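Local coordinates for protein xylulose kinase (Escherichia coli, PDB 2ITM) that phosphorylates D-xylulose to D-xylulose 5-phosphate with ATP, and less efficiently 1-deoxy-D-xylulose, working as a homodimer of the FGGY carbohydrate kinase family, at residues 105-110 and 131-136; 172-177 and 182-187; 298-303 and 363-368; 13-18 and 427-432. One frame throughout, in Å; residues are numbered along the deposited sequence.

Contact 1. Residues 105-110 and 131-136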
# COMPACT_ATOMS: atom_id res chain seq x y z
N CYS A 105 20.18 26.16 -8.19
CA CYS A 105 18.92 26.61 -8.70
C CYS A 105 18.39 27.74 -7.81
O CYS A 105 17.93 28.72 -8.27
CB CYS A 105 17.92 25.49 -8.72
SG CYS A 105 17.92 24.46 -10.13
N THR A 106 18.50 27.56 -6.50
CA THR A 106 18.05 28.53 -5.53
C THR A 106 18.90 29.76 -5.58
O THR A 106 18.43 30.84 -5.56
CB THR A 106 18.09 27.96 -4.12
OG1 THR A 106 17.38 26.74 -4.06
CG2 THR A 106 17.35 28.81 -3.21
N LEU A 107 20.20 29.55 -5.65
CA LEU A 107 21.12 30.66 -5.72
C LEU A 107 20.83 31.56 -6.90
O LEU A 107 20.83 32.74 -6.79
CB LEU A 107 22.53 30.14 -5.82
CG LEU A 107 23.54 30.72 -4.88
CD1 LEU A 107 24.89 30.40 -5.39
CD2 LEU A 107 23.33 32.20 -4.72
N LEU A 108 20.61 30.96 -8.03
CA LEU A 108 20.34 31.69 -9.23
C LEU A 108 19.10 32.52 -9.15
O LEU A 108 19.08 33.59 -9.59
CB LEU A 108 20.30 30.75 -10.41
CG LEU A 108 21.12 31.09 -11.62
CD1 LEU A 108 20.47 30.63 -12.89
CD2 LEU A 108 21.45 32.52 -11.69
N GLU A 109 18.07 32.00 -8.56
CA GLU A 109 16.82 32.71 -8.42
C GLU A 109 16.91 33.84 -7.43
O GLU A 109 16.22 34.81 -7.54
CB GLU A 109 15.67 31.78 -8.13
CG GLU A 109 15.07 31.19 -9.38
CD GLU A 109 13.92 30.22 -9.17
OE1 GLU A 109 13.30 29.86 -10.13
OE2 GLU A 109 13.66 29.81 -8.04
N ALA A 110 17.81 33.71 -6.48
CA ALA A 110 18.05 34.75 -5.52
C ALA A 110 18.84 35.84 -6.20
O ALA A 110 18.57 37.00 -6.05
CB ALA A 110 18.80 34.22 -4.38
N LYS A 131 23.44 24.19 -13.93
CA LYS A 131 24.48 23.22 -14.17
C LYS A 131 25.83 23.90 -14.27
O LYS A 131 26.83 23.41 -13.78
CB LYS A 131 24.23 22.41 -15.42
CG LYS A 131 23.17 21.34 -15.27
CD LYS A 131 22.85 20.68 -16.59
CE LYS A 131 21.50 20.01 -16.55
NZ LYS A 131 21.07 19.53 -17.87
N LEU A 132 25.84 25.06 -14.91
CA LEU A 132 27.07 25.79 -15.10
C LEU A 132 27.60 26.51 -13.87
O LEU A 132 28.80 26.59 -13.68
CB LEU A 132 27.00 26.71 -16.30
CG LEU A 132 27.52 25.87 -17.47
CD1 LEU A 132 26.43 25.49 -18.41
CD2 LEU A 132 28.73 26.43 -18.15
N LEU A 133 26.70 27.03 -13.05
CA LEU A 133 27.05 27.48 -11.72
C LEU A 133 27.69 26.38 -10.89
O LEU A 133 28.67 26.61 -10.22
CB LEU A 133 25.84 28.05 -11.00
CG LEU A 133 25.82 29.56 -10.77
CD1 LEU A 133 25.43 30.29 -12.02
CD2 LEU A 133 24.89 29.92 -9.65
N TRP A 134 27.13 25.18 -10.94
CA TRP A 134 27.70 24.04 -10.23
C TRP A 134 29.12 23.74 -10.67
O TRP A 134 30.01 23.58 -9.84
CB TRP A 134 26.83 22.79 -10.40
CG TRP A 134 27.27 21.62 -9.59
CD1 TRP A 134 26.78 21.24 -8.39
CD2 TRP A 134 28.29 20.67 -9.92
NE1 TRP A 134 27.42 20.11 -7.94
CE2 TRP A 134 28.35 19.74 -8.87
CE3 TRP A 134 29.15 20.52 -10.99
CZ2 TRP A 134 29.24 18.68 -8.87
CZ3 TRP A 134 30.02 19.46 -10.99
CH2 TRP A 134 30.07 18.56 -9.94
N VAL A 135 29.35 23.69 -11.97
CA VAL A 135 30.70 23.51 -12.48
C VAL A 135 31.64 24.62 -12.03
O VAL A 135 32.74 24.36 -11.56
CB VAL A 135 30.72 23.36 -14.01
CG1 VAL A 135 32.15 23.47 -14.54
CG2 VAL A 135 30.09 22.05 -14.43
N GLN A 136 31.20 25.86 -12.14
CA GLN A 136 31.98 26.96 -11.61
C GLN A 136 32.38 26.74 -10.16
O GLN A 136 33.50 27.02 -9.78
CB GLN A 136 31.26 28.29 -11.77
CG GLN A 136 32.15 29.45 -11.38
CD GLN A 136 31.45 30.78 -11.44
OE1 GLN A 136 32.08 31.81 -11.61
NE2 GLN A 136 30.12 30.76 -11.27
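Leu-133 reaches Leu-107 and Leu-108 through a first torsion of -110°, which brings its CG close to eclipsing the CA hydrogen, while a second torsion of 79° turns both methyls toward the opposing helix, CD2 to Leu-107 and both to Leu-108. This is a small apolar helix-helix contact in the N-terminal domain of the FGGY kinase, between helices 102-111 and 128-138. All three CB atoms point toward the opposing helix, and the nearest pair of CA atoms, those of Leu-108 and Leu-133, stands 8.3 Å apart. The spacing lets side chains meet without bringing the backbones together. No hydrogen bond crosses between 105-110 and 131-136, and the 113 Å² they bury together comes from the three leucines. Leu-107 and Leu-108 also lie off the staggered positions in their first torsion, so the exact placing of individual methyls deserves some caution.

Around it, Leu-133 also rests on the side chains of Glu-104 and Arg-111, while Leu-108 packs on Met-123 and Ala-129. The polar side chains turn elsewhere: Glu-109 forms a salt bridge with Arg-116 and accepts from Met-123 N, whereas Lys-131 NZ bonds the carbonyl oxygens of His-78, Ile-94 and Gly-126, tying helix 128-138 to the segment that carries substrate-binding His-78.

In detail, the fork of Leu-133 is shared unequally. CD2 of Leu-133 approaches CD1 of Leu-107 at 4.3 Å and also lies 4.4 Å from CG of Leu-108, while CD1 of Leu-133 comes within 4.4 Å of that same Leu-108 CG.

Contact 2. Residues 172-177 and 182-187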
# COMPACT_ATOMS: atom_id res chain seq x y z
N ALA A 172 15.48 28.04 -25.27
CA ALA A 172 14.62 28.43 -24.18
C ALA A 172 14.88 27.58 -22.94
O ALA A 172 14.79 28.06 -21.83
CB ALA A 172 13.19 28.34 -24.60
N GLY A 173 15.21 26.32 -23.16
CA GLY A 173 15.45 25.40 -22.08
C GLY A 173 16.73 25.58 -21.29
O GLY A 173 16.94 24.88 -20.33
N THR A 174 17.58 26.51 -21.69
CA THR A 174 18.84 26.76 -21.00
C THR A 174 18.65 27.56 -19.73
O THR A 174 19.41 27.41 -18.79
CB THR A 174 19.86 27.49 -21.92
OG1 THR A 174 19.37 28.77 -22.29
CG2 THR A 174 20.05 26.75 -23.22
N MET A 175 17.63 28.41 -19.73
CA MET A 175 17.46 29.51 -18.80
C MET A 175 18.39 30.68 -19.02
O MET A 175 18.54 31.51 -18.14
CB MET A 175 17.51 29.05 -17.35
CG MET A 175 16.62 27.88 -16.99
SD MET A 175 14.90 28.09 -17.43
CE MET A 175 14.48 29.39 -16.33
N TRP A 176 19.01 30.76 -20.18
CA TRP A 176 19.76 31.95 -20.53
C TRP A 176 19.00 32.77 -21.55
O TRP A 176 19.37 33.89 -21.85
CB TRP A 176 21.15 31.60 -21.09
CG TRP A 176 22.09 30.92 -20.13
CD1 TRP A 176 22.39 31.31 -18.87
CD2 TRP A 176 22.84 29.73 -20.37
NE1 TRP A 176 23.29 30.44 -18.30
CE2 TRP A 176 23.58 29.46 -19.22
CE3 TRP A 176 22.95 28.86 -21.45
CZ2 TRP A 176 24.43 28.36 -19.11
CZ3 TRP A 176 23.78 27.77 -21.34
CH2 TRP A 176 24.51 27.53 -20.18
N LEU A 177 17.94 32.19 -22.10
CA LEU A 177 17.13 32.85 -23.11
C LEU A 177 16.02 33.75 -22.56
O LEU A 177 15.28 33.37 -21.67
CB LEU A 177 16.55 31.87 -24.12
CG LEU A 177 15.98 32.53 -25.38
CD1 LEU A 177 17.08 32.85 -26.37
CD2 LEU A 177 14.91 31.69 -26.00
N ARG A 182 13.02 36.16 -27.85
CA ARG A 182 13.66 35.19 -28.72
C ARG A 182 15.14 35.50 -28.90
O ARG A 182 15.68 35.39 -29.99
CB ARG A 182 12.95 35.08 -30.04
CG ARG A 182 11.43 34.91 -29.91
CD ARG A 182 10.67 34.76 -31.20
NE ARG A 182 10.69 33.40 -31.72
CZ ARG A 182 9.93 32.42 -31.29
NH1 ARG A 182 9.05 32.60 -30.31
NH2 ARG A 182 10.04 31.22 -31.83
N ASP A 183 15.78 35.89 -27.81
CA ASP A 183 17.19 36.26 -27.82
C ASP A 183 17.78 36.05 -26.43
O ASP A 183 17.07 36.05 -25.44
CB ASP A 183 17.34 37.72 -28.27
CG ASP A 183 18.78 38.16 -28.38
OD1 ASP A 183 19.66 37.32 -28.63
OD2 ASP A 183 19.13 39.34 -28.23
N TRP A 184 19.09 35.85 -26.36
CA TRP A 184 19.77 35.66 -25.10
C TRP A 184 19.51 36.81 -24.13
O TRP A 184 19.27 37.93 -24.54
CB TRP A 184 21.27 35.44 -25.29
CG TRP A 184 21.68 34.33 -26.24
CD1 TRP A 184 22.28 34.48 -27.43
CD2 TRP A 184 21.56 32.91 -26.03
NE1 TRP A 184 22.52 33.26 -28.01
CE2 TRP A 184 22.09 32.28 -27.17
CE3 TRP A 184 21.05 32.12 -25.00
CZ2 TRP A 184 22.12 30.91 -27.30
CZ3 TRP A 184 21.09 30.76 -25.15
CH2 TRP A 184 21.62 30.17 -26.28
N SER A 185 19.54 36.49 -22.84
CA SER A 185 19.39 37.46 -21.77
C SER A 185 20.70 37.76 -21.08
O SER A 185 21.25 36.92 -20.38
CB SER A 185 18.39 36.95 -20.73
OG SER A 185 18.55 37.59 -19.48
N ASP A 186 21.19 38.98 -21.28
CA ASP A 186 22.48 39.39 -20.75
C ASP A 186 22.49 39.23 -19.23
O ASP A 186 23.49 38.82 -18.65
CB ASP A 186 22.78 40.83 -21.15
CG ASP A 186 23.25 40.95 -22.60
OD1 ASP A 186 23.57 39.93 -23.21
OD2 ASP A 186 23.32 42.04 -23.19
N VAL A 187 21.37 39.54 -18.62
CA VAL A 187 21.19 39.39 -17.18
C VAL A 187 21.42 37.96 -16.72
O VAL A 187 22.13 37.71 -15.79
CB VAL A 187 19.77 39.82 -16.75
CG1 VAL A 187 19.58 39.62 -15.30
CG2 VAL A 187 19.54 41.26 -17.14
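A short beta hairpin, 177-178 with 183-184, carries a G1 bulge in which Arg-182 and Asp-183 both face Asp-178, and the loop leading into it borders the substrate site: Gly-173 O is bonded to ND1 of substrate-binding His-78. Leu-177 and Trp-184 form an antiparallel non-hydrogen-bonded pair. Beyond it, Ser-185 N gives a 2.8 Å bond to Trp-176 O, with an N-H...O angle of 159° and the donor almost in line with the carbonyl.

Three side chains of 172-177 meet the indole of Trp-184. Leu-177 CD1 lies over one face, offset toward the rim, and also presses on the backbone of Asp-183. Trp-176 CB comes in obliquely, 3.9 Å from Trp-184 CE3. At the ring edge, Thr-174 OG1 stands 3.9 Å from Trp-184 CZ3. A first torsion of 63° sets this OG1 between the backbone N and carbonyl carbon of Thr-174, where it accepts from Trp-176 N at 2.9 Å, an ST turn, and bonds Ala-171 O. A valine here would probably leave Trp-176 N without its acceptor and Ala-171 O without the hydroxyl, freeing the turn to shift.

Ser-185 OG caps Met-188 N at the start of helix 186-190. Trp-176 packs on Ala-129 and Leu-132 of helix 128-138, while Leu-177 touches Leu-202 of strand 201-203 and Cys-278 of strand 275-278.

Contact 3. Residues 298-303 and 363-368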
# COMPACT_ATOMS: atom_id res chain seq x y z
N LEU A 298 -1.39 2.02 -17.34
CA LEU A 298 -2.30 1.00 -17.84
C LEU A 298 -1.67 -0.38 -17.93
O LEU A 298 -2.26 -1.37 -17.53
CB LEU A 298 -2.84 1.39 -19.20
CG LEU A 298 -3.84 2.53 -19.28
CD1 LEU A 298 -4.65 2.44 -20.55
CD2 LEU A 298 -4.74 2.56 -18.06
N ASP A 299 -0.47 -0.44 -18.47
CA ASP A 299 0.26 -1.69 -18.51
C ASP A 299 0.44 -2.26 -17.12
O ASP A 299 0.48 -3.47 -16.93
CB ASP A 299 1.60 -1.51 -19.20
CG ASP A 299 1.47 -1.37 -20.69
OD1 ASP A 299 2.31 -0.69 -21.29
OD2 ASP A 299 0.56 -1.89 -21.36
N TRP A 300 0.55 -1.37 -16.14
CA TRP A 300 0.91 -1.78 -14.80
C TRP A 300 -0.32 -2.26 -14.05
O TRP A 300 -0.33 -3.36 -13.52
CB TRP A 300 1.64 -0.66 -14.06
CG TRP A 300 1.74 -0.83 -12.59
CD1 TRP A 300 2.72 -1.47 -11.91
CD2 TRP A 300 0.83 -0.34 -11.62
NE1 TRP A 300 2.48 -1.42 -10.56
CE2 TRP A 300 1.32 -0.73 -10.36
CE3 TRP A 300 -0.36 0.40 -11.67
CZ2 TRP A 300 0.66 -0.42 -9.18
CZ3 TRP A 300 -1.01 0.70 -10.50
CH2 TRP A 300 -0.51 0.31 -9.28
N ALA A 301 -1.37 -1.45 -14.05
CA ALA A 301 -2.69 -1.92 -13.65
C ALA A 301 -3.10 -3.28 -14.17
O ALA A 301 -3.85 -3.99 -13.52
CB ALA A 301 -3.76 -0.97 -14.14
N ALA A 302 -2.60 -3.63 -15.34
CA ALA A 302 -2.83 -4.93 -15.93
C ALA A 302 -2.05 -6.00 -15.20
O ALA A 302 -2.63 -6.93 -14.68
CB ALA A 302 -2.47 -4.92 -17.40
N LYS A 303 -0.74 -5.85 -15.16
CA LYS A 303 0.08 -6.91 -14.59
C LYS A 303 -0.06 -7.00 -13.08
O LYS A 303 -0.14 -8.09 -12.54
CB LYS A 303 1.54 -6.75 -14.97
CG LYS A 303 2.52 -7.11 -13.86
CD LYS A 303 2.46 -8.59 -13.51
CE LYS A 303 3.84 -9.20 -13.38
NZ LYS A 303 4.89 -8.16 -13.36
N ARG A 363 -10.88 -0.64 -12.21
CA ARG A 363 -11.63 0.59 -12.28
C ARG A 363 -11.00 1.77 -11.56
O ARG A 363 -10.98 2.87 -12.08
CB ARG A 363 -13.04 0.37 -11.76
CG ARG A 363 -14.06 0.46 -12.83
CD ARG A 363 -14.74 1.77 -12.94
NE ARG A 363 -16.11 1.53 -13.37
CZ ARG A 363 -16.94 2.45 -13.81
NH1 ARG A 363 -16.57 3.71 -13.88
NH2 ARG A 363 -18.16 2.10 -14.16
N ALA A 364 -10.49 1.53 -10.37
CA ALA A 364 -9.86 2.57 -9.57
C ALA A 364 -8.67 3.22 -10.28
O ALA A 364 -8.56 4.43 -10.34
CB ALA A 364 -9.47 2.05 -8.24
N VAL A 365 -7.80 2.39 -10.84
CA VAL A 365 -6.65 2.87 -11.57
C VAL A 365 -7.01 3.77 -12.74
O VAL A 365 -6.49 4.87 -12.85
CB VAL A 365 -5.74 1.71 -12.01
CG1 VAL A 365 -4.50 2.24 -12.65
CG2 VAL A 365 -5.39 0.86 -10.84
N LEU A 366 -7.91 3.31 -13.60
CA LEU A 366 -8.33 4.10 -14.74
C LEU A 366 -8.85 5.46 -14.32
O LEU A 366 -8.49 6.47 -14.89
CB LEU A 366 -9.39 3.35 -15.54
CG LEU A 366 -8.97 2.02 -16.19
CD1 LEU A 366 -10.05 1.51 -17.13
CD2 LEU A 366 -7.66 2.18 -16.89
N GLU A 367 -9.71 5.46 -13.31
CA GLU A 367 -10.36 6.67 -12.89
C GLU A 367 -9.38 7.63 -12.24
O GLU A 367 -9.43 8.83 -12.48
CB GLU A 367 -11.54 6.36 -11.97
CG GLU A 367 -12.68 5.65 -12.68
CD GLU A 367 -13.88 5.38 -11.80
OE1 GLU A 367 -13.71 5.05 -10.62
OE2 GLU A 367 -15.00 5.49 -12.31
N GLY A 368 -8.48 7.09 -11.43
CA GLY A 368 -7.49 7.90 -10.75
C GLY A 368 -6.42 8.51 -11.64
O GLY A 368 -6.07 9.67 -11.51
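Helices 298-303 and 363-368 run almost antiparallel, at 167°, with their axes 10.1 Å apart at closest approach and the CA atoms of Ala-301 and Val-365 separated by 6.6 Å. At that point the small side chain of Ala-301 meets the branched end of Val-365. CB of Ala-301 lies 3.6 Å from Val-365 CG1 and 4.1 Å from Val-365 CG2, so the methyl faces the fork as a whole. With CG1 of Val-365 anti to the backbone N (chi1 -175°), this branch extends to Trp-300 as well, standing near the plane of the indole at its edge, 4.4 Å from Trp-300 CZ3.

Both segments belong to the C-terminal domain of the FGGY kinase, one half of the actin-like ATPase fold, and the contact joins helix 294-304 to the long helix 358-381. Leu-298, about a turn before Ala-301, and Leu-366, next to Val-365, cross at about a right angle, but their modelled approach is too short to be trusted in detail. Leu-366 also packs on Ile-314 and Met-405, and its carbonyl oxygen accepts from Trp-402 NE1. Trp-300 looks outward to the dimer partner as well, its ring meeting that of His-354 of the second subunit with the planes at about 50°. On helix 358-381, Arg-363 NH1 and Glu-367 OE2, one turn apart, form a salt bridge at 2.8 Å, and Tyr-465 OH is bonded to the same OE2.

Contact 4. Residues 13-18 and 427-432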
# COMPACT_ATOMS: atom_id res chain seq x y z
N LYS A 13 17.50 7.96 -33.14
CA LYS A 13 16.66 7.51 -34.22
C LYS A 13 16.84 8.41 -35.43
O LYS A 13 16.81 9.62 -35.31
CB LYS A 13 15.21 7.49 -33.78
CG LYS A 13 14.24 7.05 -34.85
CD LYS A 13 12.82 7.24 -34.40
CE LYS A 13 12.00 5.99 -34.57
NZ LYS A 13 10.57 6.22 -34.31
N VAL A 14 17.06 7.80 -36.60
CA VAL A 14 17.05 8.51 -37.87
C VAL A 14 15.97 7.99 -38.80
O VAL A 14 15.72 6.80 -38.87
CB VAL A 14 18.42 8.46 -38.57
CG1 VAL A 14 19.53 8.84 -37.62
CG2 VAL A 14 18.68 7.11 -39.18
N ILE A 15 15.33 8.91 -39.51
CA ILE A 15 14.31 8.56 -40.48
C ILE A 15 14.52 9.17 -41.85
O ILE A 15 15.17 10.21 -41.99
CB ILE A 15 12.91 8.92 -39.96
CG1 ILE A 15 12.68 10.42 -39.98
CG2 ILE A 15 12.65 8.30 -38.60
CD1 ILE A 15 11.25 10.80 -39.81
N LEU A 16 13.96 8.52 -42.85
CA LEU A 16 13.99 8.99 -44.22
C LEU A 16 12.59 9.28 -44.69
O LEU A 16 11.80 8.34 -44.81
CB LEU A 16 14.63 7.94 -45.08
CG LEU A 16 15.41 8.30 -46.33
CD1 LEU A 16 15.05 7.40 -47.46
CD2 LEU A 16 15.35 9.73 -46.72
N LEU A 17 12.29 10.54 -44.99
CA LEU A 17 10.99 10.92 -45.51
C LEU A 17 11.06 11.07 -47.01
O LEU A 17 12.01 11.61 -47.53
CB LEU A 17 10.54 12.25 -44.92
CG LEU A 17 9.85 12.41 -43.57
CD1 LEU A 17 9.10 13.70 -43.54
CD2 LEU A 17 8.94 11.25 -43.27
N ASN A 18 10.01 10.63 -47.68
CA ASN A 18 9.85 10.89 -49.10
C ASN A 18 9.32 12.28 -49.44
O ASN A 18 9.02 13.06 -48.56
CB ASN A 18 8.99 9.80 -49.75
CG ASN A 18 7.56 9.79 -49.24
OD1 ASN A 18 6.90 8.77 -49.28
ND2 ASN A 18 7.10 10.91 -48.75
N GLY A 427 9.17 15.49 -36.72
CA GLY A 427 9.20 16.94 -36.70
C GLY A 427 10.48 17.53 -37.23
O GLY A 427 10.48 18.49 -37.98
N ALA A 428 11.61 16.95 -36.84
CA ALA A 428 12.90 17.30 -37.41
C ALA A 428 12.89 17.29 -38.94
O ALA A 428 13.33 18.23 -39.58
CB ALA A 428 13.98 16.40 -36.87
N ALA A 429 12.40 16.21 -39.52
CA ALA A 429 12.33 16.11 -40.97
C ALA A 429 11.36 17.13 -41.53
O ALA A 429 11.63 17.74 -42.54
CB ALA A 429 11.94 14.72 -41.38
N ARG A 430 10.24 17.32 -40.84
CA ARG A 430 9.23 18.29 -41.26
C ARG A 430 9.88 19.66 -41.38
O ARG A 430 9.61 20.41 -42.31
CB ARG A 430 8.08 18.34 -40.26
CG ARG A 430 6.89 17.41 -40.53
CD ARG A 430 6.77 17.02 -41.98
NE ARG A 430 6.09 15.73 -42.16
CZ ARG A 430 4.92 15.44 -41.65
NH1 ARG A 430 4.30 16.32 -40.89
NH2 ARG A 430 4.37 14.26 -41.88
N LEU A 431 10.75 19.97 -40.44
CA LEU A 431 11.43 21.24 -40.45
C LEU A 431 12.34 21.38 -41.66
O LEU A 431 12.39 22.43 -42.26
CB LEU A 431 12.16 21.47 -39.13
CG LEU A 431 11.27 21.81 -37.94
CD1 LEU A 431 12.01 21.64 -36.66
CD2 LEU A 431 10.74 23.22 -38.05
N ALA A 432 13.04 20.32 -42.01
CA ALA A 432 13.88 20.31 -43.19
C ALA A 432 13.08 20.50 -44.48
O ALA A 432 13.48 21.23 -45.36
CB ALA A 432 14.69 19.06 -43.24
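Arg-430 presents the edge of its guanidinium to Leu-17, whose CD1 lies near the plane of the group and 3.9 Å from Arg-430 NE, so the leucine methyl comes to the rim of the group and not over a face. The contact joins the two domains of the actin-like ATPase fold, setting helix 424-436 of the C-terminal domain against strand 11-17 of the N-terminal one. The axes of segments 13-17 and 427-432 pass 9.2 Å apart at a signed angle of -44°, and the closest CA atoms, those of Leu-17 and Ala-429, are 7.0 Å apart.

A bend at the second torsion of Arg-430 (chi2 -23°) folds the chain back so that NE meets the leucine, the two side chains crossing at about a right angle. Ile-15 and Leu-17 point toward the helix, while Val-14, on the opposite side of the strand, packs on Ala-55, Met-56 and Leu-59 of helix 45-62. The strand thus separates two helical layers. Lys-13 NZ adds a polar link between the domains by bonding Val-422 O. Asp-6, on the adjacent strand 2-7 and thought to be important for activity, has its side chain about 7 Å from that of Ile-15.

No hydrogen bond joins the two segments, and Ala-429 CB takes most of the apolar touch: Leu-17 CD1 at 3.7 Å, Leu-17 CG at 3.8 Å, and Ile-15 CD1 more loosely at 4.3 Å.

Overall arrangement
Residues buried in the protein supply most of the touching surface in all four contacts, yet their chemistry differs with place. Contacts 1 and 2 share the N-terminal domain and meet directly, Leu-132 CD1 lying 3.3 Å from Trp-176 CH2; the first is helix on helix and wholly apolar, the second a hairpin with a backbone bond across it near substrate-binding His-78. Contact 3 is also a helix pair, but in the C-terminal domain, beside the dimer partner, its centre about 40 Å from that of contact 1. Contact 4 alone bridges the domains, pairing strand with helix, and the chain loop it closes encloses the other three.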